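PDB 2VXG: enhancer of mRNA-decapping protein 4 homolog from Drosophila melanogaster, which seems to act in mRNA decapping during mRNA degradation and is required for silencing a subset of endogenous miRNA targets. Local coordinates for residues D5-L10 with H21-A26; V56-I61 with R94-K99; R77-A82 with R125-A130; E81-I86 with K99-L104; L52-L57 with M88-T93. All blocks are in the same frame, centred on the assembly; numbering follows the deposited sequence.

Contact 1: residues D5-L10 with H21-A26; sequences DSIKQL and HQALLA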
# COMPACT_ATOMS: atom_id res chain seq x y z
N ASP A 5 10.19 5.96 16.31
CA ASP A 5 11.34 5.33 16.93
C ASP A 5 11.18 3.83 17.02
O ASP A 5 12.08 3.07 16.66
CB ASP A 5 11.59 5.87 18.34
CG ASP A 5 12.13 7.32 18.34
OD1 ASP A 5 12.47 7.85 17.27
OD2 ASP A 5 12.22 7.91 19.45
N SER A 6 10.02 3.39 17.49
CA SER A 6 9.76 1.96 17.63
C SER A 6 9.78 1.28 16.27
O SER A 6 10.31 0.18 16.12
CB SER A 6 8.40 1.71 18.28
OG SER A 6 8.09 0.34 18.26
N ILE A 7 9.14 1.92 15.31
CA ILE A 7 9.14 1.48 13.91
C ILE A 7 10.53 1.35 13.32
O ILE A 7 10.85 0.35 12.69
CB ILE A 7 8.28 2.41 13.03
CG1 ILE A 7 6.80 2.09 13.28
CG2 ILE A 7 8.62 2.28 11.55
CD1 ILE A 7 5.85 3.20 12.94
N LYS A 8 11.38 2.35 13.54
CA LYS A 8 12.73 2.28 12.99
C LYS A 8 13.48 1.13 13.63
O LYS A 8 14.19 0.40 12.95
CB LYS A 8 13.47 3.60 13.14
CG LYS A 8 12.74 4.70 12.43
CD LYS A 8 13.64 5.80 11.96
CE LYS A 8 14.07 6.66 13.10
NZ LYS A 8 15.03 7.63 12.55
N GLN A 9 13.30 0.97 14.93
CA GLN A 9 13.84 -0.14 15.71
C GLN A 9 13.47 -1.52 15.13
O GLN A 9 14.33 -2.39 14.90
CB GLN A 9 13.33 -0.00 17.12
CG GLN A 9 13.81 -1.03 18.08
CD GLN A 9 13.89 -0.49 19.49
OE1 GLN A 9 12.89 0.03 20.03
NE2 GLN A 9 15.08 -0.61 20.11
N LEU A 10 12.17 -1.70 14.93
CA LEU A 10 11.62 -2.97 14.41
C LEU A 10 12.20 -3.30 13.05
O LEU A 10 12.68 -4.40 12.83
CB LEU A 10 10.09 -2.89 14.37
CG LEU A 10 9.51 -2.96 15.79
CD1 LEU A 10 8.04 -2.56 15.88
CD2 LEU A 10 9.77 -4.36 16.38
N HIS A 21 2.45 -3.30 11.24
CA HIS A 21 1.27 -3.38 12.12
C HIS A 21 1.14 -2.08 12.87
O HIS A 21 0.06 -1.52 12.91
CB HIS A 21 1.35 -4.53 13.17
CG HIS A 21 1.30 -5.91 12.60
ND1 HIS A 21 1.79 -7.02 13.28
CD2 HIS A 21 0.93 -6.37 11.37
CE1 HIS A 21 1.67 -8.09 12.51
NE2 HIS A 21 1.12 -7.73 11.36
N GLN A 22 2.25 -1.59 13.43
CA GLN A 22 2.24 -0.38 14.23
C GLN A 22 1.88 0.78 13.35
O GLN A 22 0.98 1.55 13.69
CB GLN A 22 3.61 -0.13 14.88
CG GLN A 22 3.70 1.18 15.70
CD GLN A 22 2.77 1.26 16.91
OE1 GLN A 22 1.70 1.86 16.83
NE2 GLN A 22 3.18 0.67 18.03
N ALA A 23 2.54 0.88 12.19
CA ALA A 23 2.26 2.00 11.32
C ALA A 23 0.76 2.02 10.88
O ALA A 23 0.09 3.07 10.90
CB ALA A 23 3.18 1.97 10.14
N LEU A 24 0.25 0.85 10.50
CA LEU A 24 -1.10 0.69 9.94
C LEU A 24 -2.26 0.75 10.94
O LEU A 24 -3.41 1.13 10.58
CB LEU A 24 -1.20 -0.59 9.11
CG LEU A 24 -0.39 -0.66 7.82
CD1 LEU A 24 -0.28 -2.07 7.25
CD2 LEU A 24 -0.95 0.34 6.79
N LEU A 25 -2.00 0.33 12.17
CA LEU A 25 -2.99 0.48 13.28
C LEU A 25 -3.10 1.87 13.86
O LEU A 25 -3.99 2.13 14.65
CB LEU A 25 -2.65 -0.50 14.40
CG LEU A 25 -2.88 -1.97 14.06
CD1 LEU A 25 -2.41 -2.87 15.17
CD2 LEU A 25 -4.34 -2.22 13.78
N ALA A 26 -2.17 2.77 13.55
CA ALA A 26 -2.17 4.15 14.05
C ALA A 26 -3.19 5.08 13.38
O ALA A 26 -3.45 6.20 13.86
CB ALA A 26 -0.66 4.76 13.93
O HOH W 1 5.41 -0.76 17.98
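I7 and Q22 bring their CA atoms to within 7.2 Å where the helical segments 5-10 and 21-26 pass each other in roughly opposite directions. The contact is small and centres on I7. Its CG1 branch lies beside the backbone N (chi1 -77°) and runs on in extended form, which carries CD1 across toward the partner helix. There CD1 rests against two neighbouring positions, 4.0 Å from Q22 CG and 4.1 Å from A23 CB, while I7 CG1 also approaches Q22 CG. Q22 joins the apolar part through CG, crossing I7 at a slant. Its CG is anti to the backbone N, and a bend at chi2 (63°) then swings the amide off the isoleucine toward S6. No direct hydrogen bond joins the segments. Instead a water molecule links them beside the apolar pair: it accepts from Q22 NE2 at 2.6 Å and is hydrogen-bonded to S6 OG at 2.9 Å. On the inner side, A23 continues the packing onto T35 of helix 29-38. Such an antiparallel pairing of consecutive helices, a helical hairpin with an aliphatic seam and a hydrated edge, is consistent with the TPR-clan assignment of this C-terminal region of Ge-1.

Contact 2: residues V56-I61 with R94-K99; sequences VLLSLI and REHAPK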
# COMPACT_ATOMS: atom_id res chain seq x y z
N VAL A 56 -1.06 -7.28 5.69
CA VAL A 56 -0.35 -6.01 5.69
C VAL A 56 -0.41 -5.41 4.30
O VAL A 56 -0.66 -4.23 4.13
CB VAL A 56 1.11 -6.17 6.15
CG1 VAL A 56 1.95 -4.96 5.74
CG2 VAL A 56 1.21 -6.45 7.70
N LEU A 57 -0.20 -6.22 3.29
CA LEU A 57 -0.27 -5.72 1.91
C LEU A 57 -1.63 -5.12 1.60
O LEU A 57 -1.69 -4.02 1.03
CB LEU A 57 0.06 -6.83 0.91
CG LEU A 57 1.50 -7.34 0.90
CD1 LEU A 57 1.60 -8.59 0.11
CD2 LEU A 57 2.43 -6.28 0.35
N LEU A 58 -2.72 -5.82 1.96
CA LEU A 58 -4.11 -5.36 1.64
C LEU A 58 -4.50 -4.09 2.42
O LEU A 58 -5.20 -3.22 1.92
CB LEU A 58 -5.13 -6.45 1.89
CG LEU A 58 -5.11 -7.64 0.90
CD1 LEU A 58 -6.01 -8.83 1.29
CD2 LEU A 58 -5.37 -7.21 -0.56
N SER A 59 -4.05 -4.00 3.66
CA SER A 59 -4.22 -2.77 4.48
C SER A 59 -3.43 -1.56 3.92
O SER A 59 -3.95 -0.45 3.88
CB SER A 59 -3.77 -3.08 5.92
OG SER A 59 -3.85 -1.93 6.78
N LEU A 60 -2.19 -1.79 3.53
CA LEU A 60 -1.36 -0.77 2.92
C LEU A 60 -2.03 -0.27 1.65
O LEU A 60 -2.18 0.95 1.45
CB LEU A 60 0.04 -1.34 2.63
CG LEU A 60 1.17 -0.49 2.10
CD1 LEU A 60 1.38 0.64 3.14
CD2 LEU A 60 2.46 -1.33 1.90
N ILE A 61 -2.53 -1.20 0.83
CA ILE A 61 -3.27 -0.83 -0.39
C ILE A 61 -4.49 0.06 -0.04
O ILE A 61 -4.71 1.12 -0.68
CB ILE A 61 -3.77 -2.07 -1.21
CG1 ILE A 61 -2.60 -2.70 -1.98
CG2 ILE A 61 -4.86 -1.64 -2.21
CD1 ILE A 61 -2.93 -4.10 -2.54
N ARG A 94 -8.04 -14.45 -1.01
CA ARG A 94 -9.07 -14.72 -2.03
C ARG A 94 -10.47 -14.16 -1.67
O ARG A 94 -11.21 -13.66 -2.54
CB ARG A 94 -9.09 -16.22 -2.30
CG ARG A 94 -10.45 -16.89 -2.38
CD ARG A 94 -10.27 -18.40 -2.56
NE ARG A 94 -9.19 -18.68 -3.52
CZ ARG A 94 -9.30 -18.60 -4.85
NH1 ARG A 94 -10.43 -18.23 -5.44
NH2 ARG A 94 -8.24 -18.89 -5.61
N GLU A 95 -10.83 -14.24 -0.40
CA GLU A 95 -12.08 -13.70 0.13
C GLU A 95 -12.05 -12.17 0.32
O GLU A 95 -13.02 -11.47 0.03
CB GLU A 95 -12.37 -14.33 1.48
CG GLU A 95 -13.72 -13.97 2.06
CD GLU A 95 -13.81 -14.08 3.58
OE1 GLU A 95 -14.92 -13.89 4.09
OE2 GLU A 95 -12.78 -14.32 4.25
N HIS A 96 -10.93 -11.66 0.82
CA HIS A 96 -10.83 -10.24 1.17
C HIS A 96 -10.36 -9.35 0.01
O HIS A 96 -10.80 -8.22 -0.10
CB HIS A 96 -9.86 -10.07 2.37
CG HIS A 96 -9.86 -8.71 2.98
ND1 HIS A 96 -11.01 -7.96 3.15
CD2 HIS A 96 -8.85 -7.97 3.51
CE1 HIS A 96 -10.70 -6.81 3.74
NE2 HIS A 96 -9.40 -6.79 3.97
N ALA A 97 -9.49 -9.86 -0.86
CA ALA A 97 -8.95 -9.05 -1.98
C ALA A 97 -10.01 -8.44 -2.89
O ALA A 97 -9.90 -7.28 -3.29
CB ALA A 97 -7.96 -9.88 -2.83
N PRO A 98 -11.03 -9.22 -3.29
CA PRO A 98 -12.09 -8.60 -4.13
C PRO A 98 -12.60 -7.28 -3.59
O PRO A 98 -12.71 -6.31 -4.35
CB PRO A 98 -13.19 -9.67 -4.12
CG PRO A 98 -12.39 -10.95 -4.06
CD PRO A 98 -11.27 -10.66 -3.10
N LYS A 99 -12.89 -7.23 -2.30
CA LYS A 99 -13.40 -6.01 -1.68
C LYS A 99 -12.36 -4.93 -1.68
O LYS A 99 -12.64 -3.83 -2.06
CB LYS A 99 -13.90 -6.26 -0.27
CG LYS A 99 -15.31 -6.86 -0.23
CD LYS A 99 -15.30 -8.38 -0.16
CE LYS A 99 -16.72 -8.95 -0.35
NZ LYS A 99 -16.77 -9.99 -1.44
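L58 holds CG beside its backbone N and opposite the carbonyl carbon (chi1 -71°), which aims the isobutyl group at segment 94-99, while H96 places its imidazole anti to the backbone N (chi1 -170°), which turns the ring back toward the leucine. The two side chains slide past each other in opposite directions. L58 CD1 comes to 3.7 Å from H96 CD2 and also lies near H96 CB; relative to the ring plane the methyl approaches obliquely. CD1 also lies near the backbone N of A97, and the other methyl, L58 CD2, is a looser 4.4 Å from A97 CB. A97 is small enough to let the backbones close to 7.1 Å between its CA and that of L58. Just beyond it P98, which has no N-H to give, marks a kink in the helix. V100 and I86 also pack on L58, and M88 packs on A97. Hydrogen bonds and charges play no part between these segments. The histidine offers the ring carbon CD2, not a nitrogen, to the leucine. What holds the helices here is dispersion and the exclusion of water from a buried leucine.

Contact 3: residues R77-A82 with R125-A130; sequences RYLNEA and RLLMKA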
# COMPACT_ATOMS: atom_id res chain seq x y z
N ARG A 77 4.47 3.51 -6.14
CA ARG A 77 5.36 2.38 -6.30
C ARG A 77 5.03 1.29 -5.28
O ARG A 77 5.00 0.10 -5.64
CB ARG A 77 6.82 2.86 -6.21
CG ARG A 77 7.83 1.85 -6.65
CD ARG A 77 8.41 1.06 -5.50
NE ARG A 77 9.18 1.92 -4.60
CZ ARG A 77 10.28 1.57 -3.97
NH1 ARG A 77 10.82 0.36 -4.14
NH2 ARG A 77 10.87 2.46 -3.16
N TYR A 78 4.74 1.66 -4.02
CA TYR A 78 4.18 0.69 -3.06
C TYR A 78 2.83 0.12 -3.43
O TYR A 78 2.59 -1.05 -3.17
CB TYR A 78 4.15 1.21 -1.62
CG TYR A 78 5.48 0.93 -0.94
CD1 TYR A 78 5.63 -0.12 -0.02
CD2 TYR A 78 6.60 1.67 -1.27
CE1 TYR A 78 6.87 -0.38 0.58
CE2 TYR A 78 7.84 1.42 -0.70
CZ TYR A 78 7.97 0.39 0.22
OH TYR A 78 9.22 0.13 0.79
N LEU A 79 1.95 0.94 -4.01
CA LEU A 79 0.67 0.41 -4.49
C LEU A 79 0.93 -0.63 -5.56
O LEU A 79 0.33 -1.69 -5.54
CB LEU A 79 -0.21 1.48 -5.12
CG LEU A 79 -0.93 2.42 -4.19
CD1 LEU A 79 -1.83 3.29 -5.09
CD2 LEU A 79 -1.67 1.64 -3.10
N ASN A 80 1.81 -0.28 -6.49
CA ASN A 80 2.28 -1.21 -7.53
C ASN A 80 2.80 -2.53 -6.96
O ASN A 80 2.33 -3.59 -7.33
CB ASN A 80 3.38 -0.58 -8.39
CG ASN A 80 2.86 0.51 -9.35
OD1 ASN A 80 1.67 0.64 -9.58
ND2 ASN A 80 3.79 1.30 -9.92
N GLU A 81 3.81 -2.44 -6.09
CA GLU A 81 4.44 -3.64 -5.51
C GLU A 81 3.51 -4.42 -4.64
O GLU A 81 3.48 -5.63 -4.73
CB GLU A 81 5.69 -3.32 -4.71
CG GLU A 81 6.80 -2.70 -5.49
CD GLU A 81 7.58 -3.62 -6.38
OE1 GLU A 81 7.38 -4.87 -6.43
OE2 GLU A 81 8.46 -3.05 -7.06
N ALA A 82 2.69 -3.73 -3.83
CA ALA A 82 1.76 -4.45 -2.98
C ALA A 82 0.76 -5.23 -3.80
O ALA A 82 0.47 -6.40 -3.50
CB ALA A 82 1.08 -3.51 -1.97
N ARG A 125 -3.77 4.92 -14.05
CA ARG A 125 -4.60 4.34 -15.09
C ARG A 125 -4.12 2.92 -15.44
O ARG A 125 -4.94 2.02 -15.62
CB ARG A 125 -4.67 5.23 -16.33
CG ARG A 125 -5.42 6.57 -16.11
CD ARG A 125 -5.30 7.40 -17.42
NE ARG A 125 -6.16 6.84 -18.45
CZ ARG A 125 -5.89 6.81 -19.76
NH1 ARG A 125 -4.77 7.31 -20.25
NH2 ARG A 125 -6.77 6.24 -20.59
N LEU A 126 -2.82 2.71 -15.47
CA LEU A 126 -2.29 1.40 -15.73
C LEU A 126 -2.62 0.46 -14.57
O LEU A 126 -2.92 -0.72 -14.78
CB LEU A 126 -0.75 1.46 -15.88
CG LEU A 126 -0.09 0.10 -16.14
CD1 LEU A 126 -0.55 -0.43 -17.47
CD2 LEU A 126 1.42 0.25 -16.08
N LEU A 127 -2.49 0.96 -13.35
CA LEU A 127 -2.85 0.17 -12.20
C LEU A 127 -4.30 -0.32 -12.25
O LEU A 127 -4.55 -1.47 -11.88
CB LEU A 127 -2.49 0.89 -10.89
CG LEU A 127 -2.73 0.15 -9.55
CD1 LEU A 127 -1.63 -0.82 -9.13
CD2 LEU A 127 -2.97 1.17 -8.40
N MET A 128 -5.23 0.53 -12.70
CA MET A 128 -6.65 0.21 -12.83
C MET A 128 -6.88 -0.93 -13.84
O MET A 128 -7.68 -1.84 -13.60
CB MET A 128 -7.42 1.48 -13.21
CG MET A 128 -7.48 2.53 -12.11
SD MET A 128 -8.08 4.13 -12.64
CE MET A 128 -6.62 5.13 -12.76
N LYS A 129 -6.11 -0.95 -14.93
CA LYS A 129 -6.10 -2.13 -15.84
C LYS A 129 -5.59 -3.43 -15.19
O LYS A 129 -6.16 -4.51 -15.38
CB LYS A 129 -5.26 -1.88 -17.09
CG LYS A 129 -5.80 -0.89 -18.03
CD LYS A 129 -7.05 -1.36 -18.78
CE LYS A 129 -7.75 -0.15 -19.41
NZ LYS A 129 -8.79 -0.54 -20.39
N ALA A 130 -4.51 -3.32 -14.44
CA ALA A 130 -3.94 -4.46 -13.75
C ALA A 130 -4.93 -5.04 -12.75
O ALA A 130 -5.01 -6.25 -12.59
CB ALA A 130 -2.68 -4.06 -13.02
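Apolar packing between L79 and L127 forms the inner part of this contact, with L79 CD1 lying 4.1 Å from L127 CD2. Their side chains cross at about a right angle. L127 extends CG anti to its backbone N (chi1 -176°), and its two methyls then divide the work: CD2 goes to the leucine, CD1 to the polar atoms next to it. This second kind of interaction is van der Waals contact between methyl and oxygen. L127 CD1 stands 3.6 Å from N80 OD1 and a looser 4.2 Å from the backbone L79 O. The asparagine sets out across the helix surface, but its carboxamide end bends nearer to segment 125-130 and lies along the partly exposed border, where OD1 also takes a weak hydrogen bond from Q76 NE2. Further packing on L127 comes from Q76 and L83 of helix 73-85, while I64 of helix 54-66 closes over L79. The CA atoms of N80 and L127 are 7.1 Å apart. No hydrogen bond crosses between the segments. The chemistry is therefore lopsided: one buried leucine meets a methyl with one branch and an amide oxygen with the other, so that cohesion rests on shape and the hydrophobic effect, with little directional bonding.

Contact 4: residues E81-I86 with K99-L104; sequences EALLAI and KVLTEL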
# COMPACT_ATOMS: atom_id res chain seq x y z
N GLU A 81 3.81 -2.44 -6.09
CA GLU A 81 4.44 -3.64 -5.51
C GLU A 81 3.51 -4.42 -4.64
O GLU A 81 3.48 -5.63 -4.73
CB GLU A 81 5.69 -3.32 -4.71
CG GLU A 81 6.80 -2.70 -5.49
CD GLU A 81 7.58 -3.62 -6.38
OE1 GLU A 81 7.38 -4.87 -6.43
OE2 GLU A 81 8.46 -3.05 -7.06
N ALA A 82 2.69 -3.73 -3.83
CA ALA A 82 1.76 -4.45 -2.98
C ALA A 82 0.76 -5.23 -3.80
O ALA A 82 0.47 -6.40 -3.50
CB ALA A 82 1.08 -3.51 -1.97
N LEU A 83 0.21 -4.63 -4.86
CA LEU A 83 -0.70 -5.38 -5.74
C LEU A 83 -0.01 -6.61 -6.34
O LEU A 83 -0.58 -7.70 -6.38
CB LEU A 83 -1.23 -4.47 -6.87
CG LEU A 83 -2.15 -5.01 -7.97
CD1 LEU A 83 -3.55 -5.27 -7.41
CD2 LEU A 83 -2.28 -4.03 -9.15
N LEU A 84 1.19 -6.42 -6.86
CA LEU A 84 1.95 -7.54 -7.47
C LEU A 84 2.27 -8.64 -6.48
O LEU A 84 2.47 -9.76 -6.89
CB LEU A 84 3.25 -7.04 -8.11
CG LEU A 84 3.13 -6.10 -9.32
CD1 LEU A 84 4.49 -5.65 -9.75
CD2 LEU A 84 2.39 -6.78 -10.51
N ALA A 85 2.31 -8.31 -5.19
CA ALA A 85 2.56 -9.30 -4.11
C ALA A 85 1.32 -10.02 -3.59
O ALA A 85 1.44 -11.00 -2.81
CB ALA A 85 3.28 -8.64 -2.95
N ILE A 86 0.13 -9.57 -3.97
CA ILE A 86 -1.10 -10.28 -3.62
C ILE A 86 -1.05 -11.74 -4.10
O ILE A 86 -0.85 -12.03 -5.28
CB ILE A 86 -2.35 -9.63 -4.25
CG1 ILE A 86 -2.64 -8.26 -3.68
CG2 ILE A 86 -3.61 -10.49 -4.01
CD1 ILE A 86 -3.93 -7.63 -4.31
N LYS A 99 -12.89 -7.23 -2.30
CA LYS A 99 -13.40 -6.01 -1.68
C LYS A 99 -12.36 -4.93 -1.68
O LYS A 99 -12.64 -3.83 -2.06
CB LYS A 99 -13.90 -6.26 -0.27
CG LYS A 99 -15.31 -6.86 -0.23
CD LYS A 99 -15.30 -8.38 -0.16
CE LYS A 99 -16.72 -8.95 -0.35
NZ LYS A 99 -16.77 -9.99 -1.44
N VAL A 100 -11.13 -5.26 -1.26
CA VAL A 100 -10.06 -4.25 -1.21
C VAL A 100 -9.77 -3.72 -2.60
O VAL A 100 -9.59 -2.54 -2.78
CB VAL A 100 -8.80 -4.85 -0.57
CG1 VAL A 100 -7.59 -3.93 -0.69
CG2 VAL A 100 -9.11 -5.23 0.90
N LEU A 101 -9.74 -4.58 -3.62
CA LEU A 101 -9.43 -4.08 -4.96
C LEU A 101 -10.52 -3.25 -5.59
O LEU A 101 -10.23 -2.35 -6.40
CB LEU A 101 -9.04 -5.22 -5.90
CG LEU A 101 -7.88 -6.08 -5.46
CD1 LEU A 101 -7.67 -7.23 -6.44
CD2 LEU A 101 -6.65 -5.20 -5.27
N THR A 102 -11.77 -3.58 -5.29
CA THR A 102 -12.92 -2.81 -5.77
C THR A 102 -12.87 -1.36 -5.23
O THR A 102 -13.17 -0.40 -5.95
CB THR A 102 -14.22 -3.52 -5.33
OG1 THR A 102 -14.32 -4.78 -6.01
CG2 THR A 102 -15.43 -2.69 -5.64
N GLU A 103 -12.53 -1.23 -3.95
CA GLU A 103 -12.38 0.09 -3.34
C GLU A 103 -11.12 0.83 -3.82
O GLU A 103 -11.17 2.04 -4.03
CB GLU A 103 -12.36 -0.05 -1.81
CG GLU A 103 -12.56 1.26 -1.04
CD GLU A 103 -13.90 2.01 -1.33
OE1 GLU A 103 -14.81 1.45 -1.95
OE2 GLU A 103 -14.04 3.19 -0.90
N LEU A 104 -10.02 0.10 -4.00
CA LEU A 104 -8.81 0.65 -4.60
C LEU A 104 -9.14 1.22 -5.99
O LEU A 104 -8.79 2.35 -6.31
CB LEU A 104 -7.71 -0.43 -4.72
CG LEU A 104 -6.52 -0.05 -5.61
CD1 LEU A 104 -5.73 1.13 -5.04
CD2 LEU A 104 -5.60 -1.24 -5.86
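The backbone N of I86, a residue whose side chain meets L101, is shared by two carbonyls as helix 73-85 runs out: it is 3.1 Å from L83 O and makes a weak bond of 3.2 Å to A82 O. With its amide held in this last turn, the chain leaves the helix and directs I86 at segment 99-104. I86 CD1 and L101 CD2 then meet tip to tip at 3.8 Å. The same methyl, L101 CD2, is also 3.8 Å from L83 CD1, so it faces two methyls at once, those of a leucine and an isoleucine three residues apart. L83 reaches it with CG anti to the backbone N (chi1 177°) and a turn at chi2, meeting L101 obliquely. The backbones stay well apart, 8.9 Å between the CA atoms of L83 and L101, and the side chains span the distance. Away from this apolar seam, T102 OG1 is hydrogen-bonded to P98 O; T102 is a phosphorylation site, unmodified here, and a phosphate would probably break that bond. Y134 of helix 121-134 touches both L83 and L101, while L104 packs against I131 on that helix and I61 on helix 54-66, so the seam lies where four helices converge.

Contact 5: residues L52-L57 with M88-T93; sequences LEQKVL and MADPIT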
# COMPACT_ATOMS: atom_id res chain seq x y z
N LEU A 52 6.33 -8.90 3.48
CA LEU A 52 5.10 -8.43 4.13
C LEU A 52 3.96 -9.45 4.04
O LEU A 52 3.68 -10.01 2.99
CB LEU A 52 4.67 -7.10 3.52
CG LEU A 52 5.70 -5.98 3.71
CD1 LEU A 52 5.16 -4.70 3.06
CD2 LEU A 52 5.98 -5.74 5.20
N GLU A 53 3.33 -9.70 5.19
CA GLU A 53 2.13 -10.50 5.30
C GLU A 53 1.11 -10.04 4.29
O GLU A 53 1.03 -8.86 4.02
CB GLU A 53 1.53 -10.23 6.68
CG GLU A 53 2.16 -10.99 7.74
CD GLU A 53 1.77 -10.52 9.08
OE1 GLU A 53 0.94 -9.59 9.19
OE2 GLU A 53 2.31 -11.06 10.04
N GLN A 54 0.28 -10.96 3.80
CA GLN A 54 -0.84 -10.58 2.94
C GLN A 54 -1.78 -9.56 3.59
O GLN A 54 -2.26 -8.64 2.91
CB GLN A 54 -1.65 -11.79 2.52
CG GLN A 54 -0.90 -12.76 1.59
CD GLN A 54 -0.81 -12.25 0.21
OE1 GLN A 54 -1.84 -12.11 -0.47
NE2 GLN A 54 0.43 -11.99 -0.25
N LYS A 55 -2.08 -9.74 4.88
CA LYS A 55 -2.96 -8.81 5.58
C LYS A 55 -2.38 -7.39 5.62
O LYS A 55 -3.13 -6.43 5.56
CB LYS A 55 -3.42 -9.34 6.94
CG LYS A 55 -2.41 -9.34 8.12
CD LYS A 55 -3.06 -9.82 9.44
CE LYS A 55 -1.98 -10.34 10.41
NZ LYS A 55 -2.46 -11.51 11.14
N VAL A 56 -1.06 -7.28 5.69
CA VAL A 56 -0.35 -6.01 5.69
C VAL A 56 -0.41 -5.41 4.30
O VAL A 56 -0.66 -4.23 4.13
CB VAL A 56 1.11 -6.17 6.15
CG1 VAL A 56 1.95 -4.96 5.74
CG2 VAL A 56 1.21 -6.45 7.70
N LEU A 57 -0.20 -6.22 3.29
CA LEU A 57 -0.27 -5.72 1.91
C LEU A 57 -1.63 -5.12 1.60
O LEU A 57 -1.69 -4.02 1.03
CB LEU A 57 0.06 -6.83 0.91
CG LEU A 57 1.50 -7.34 0.90
CD1 LEU A 57 1.60 -8.59 0.11
CD2 LEU A 57 2.43 -6.28 0.35
N MET A 88 -3.19 -14.79 -4.64
CA MET A 88 -4.58 -15.21 -4.78
C MET A 88 -4.84 -16.68 -4.41
O MET A 88 -6.00 -17.09 -4.39
CB MET A 88 -5.10 -14.90 -6.21
CG MET A 88 -5.37 -13.40 -6.53
SD MET A 88 -6.32 -12.47 -5.26
CE MET A 88 -7.98 -13.11 -5.54
N ALA A 89 -3.79 -17.45 -4.09
CA ALA A 89 -3.95 -18.79 -3.53
C ALA A 89 -4.19 -18.75 -2.03
O ALA A 89 -4.61 -19.74 -1.43
CB ALA A 89 -2.73 -19.65 -3.82
N ASP A 90 -3.93 -17.61 -1.39
CA ASP A 90 -4.16 -17.52 0.06
C ASP A 90 -5.68 -17.39 0.25
O ASP A 90 -6.27 -16.47 -0.25
CB ASP A 90 -3.37 -16.33 0.65
CG ASP A 90 -3.60 -16.12 2.12
OD1 ASP A 90 -4.76 -16.19 2.59
OD2 ASP A 90 -2.62 -15.81 2.81
N PRO A 91 -6.30 -18.32 0.99
CA PRO A 91 -7.77 -18.33 1.13
C PRO A 91 -8.38 -17.04 1.77
O PRO A 91 -9.50 -16.64 1.43
CB PRO A 91 -8.03 -19.57 1.99
CG PRO A 91 -6.74 -19.84 2.71
CD PRO A 91 -5.66 -19.41 1.76
N ILE A 92 -7.63 -16.39 2.65
CA ILE A 92 -8.07 -15.13 3.23
C ILE A 92 -7.98 -14.04 2.19
O ILE A 92 -8.92 -13.25 2.00
CB ILE A 92 -7.23 -14.74 4.46
CG1 ILE A 92 -7.58 -15.69 5.62
CG2 ILE A 92 -7.51 -13.29 4.82
CD1 ILE A 92 -6.87 -15.42 6.95
N THR A 93 -6.85 -13.99 1.49
CA THR A 93 -6.68 -13.03 0.43
C THR A 93 -7.77 -13.21 -0.63
O THR A 93 -8.35 -12.25 -1.10
CB THR A 93 -5.32 -13.17 -0.20
OG1 THR A 93 -4.31 -12.92 0.79
CG2 THR A 93 -5.19 -12.20 -1.43
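Q54 and T93 make the tight part of this contact: T93 OG1 donates to Q54 OE1 over 2.9 Å, in the carbonyl plane and onto a lone pair (C=O...donor angle 116°). The glutamine curls at chi2 (-76°), which also brings OE1 to the backbone N of N87, while NE2 bonds to A85 O. Replacing Q54 by an alanine would probably leave T93 OG1, N87 N and A85 O without these partners and open a gap beside T93. The side nearer solvent is looser. There D90 OD2 merely slides past Q54 CG at 3.7 Å. The other carboxylate oxygen is occupied with its own helix: D90 is the N-cap, and OD1 accepts from I92 N at 2.9 Å, nearly along the C-O axis, and from T93 N, which comes from above the carboxylate plane. Through Q54 the start of helix 54-66 is tied to the start of helix 91-114 and to the end of helix 73-85, and E53, the N-cap residue of helix 54-66, bonds back to H21 of helix 16-25.

Overall arrangement
From the N terminus, contact 1 closes first, a short connection pairing helices 2-13 and 16-25. It ends before the others open, yet H21 packs on V56, and L24 on V56 and S59, which joins this hairpin to helix 54-66. Contacts 5 and 2 both start on that helix and bridge some thirty residues to helix 91-114, their centres 7 Å apart, with helix 73-85 inside the loop they close. Contacts 3 and 4 start from the same stretch of this intervening helix and therefore cross contacts 2 and 5, contact 4 closing at helix 91-114 and contact 3 further on, at helix 121-134. Contact 3 lies across the chain's centre from contact 1.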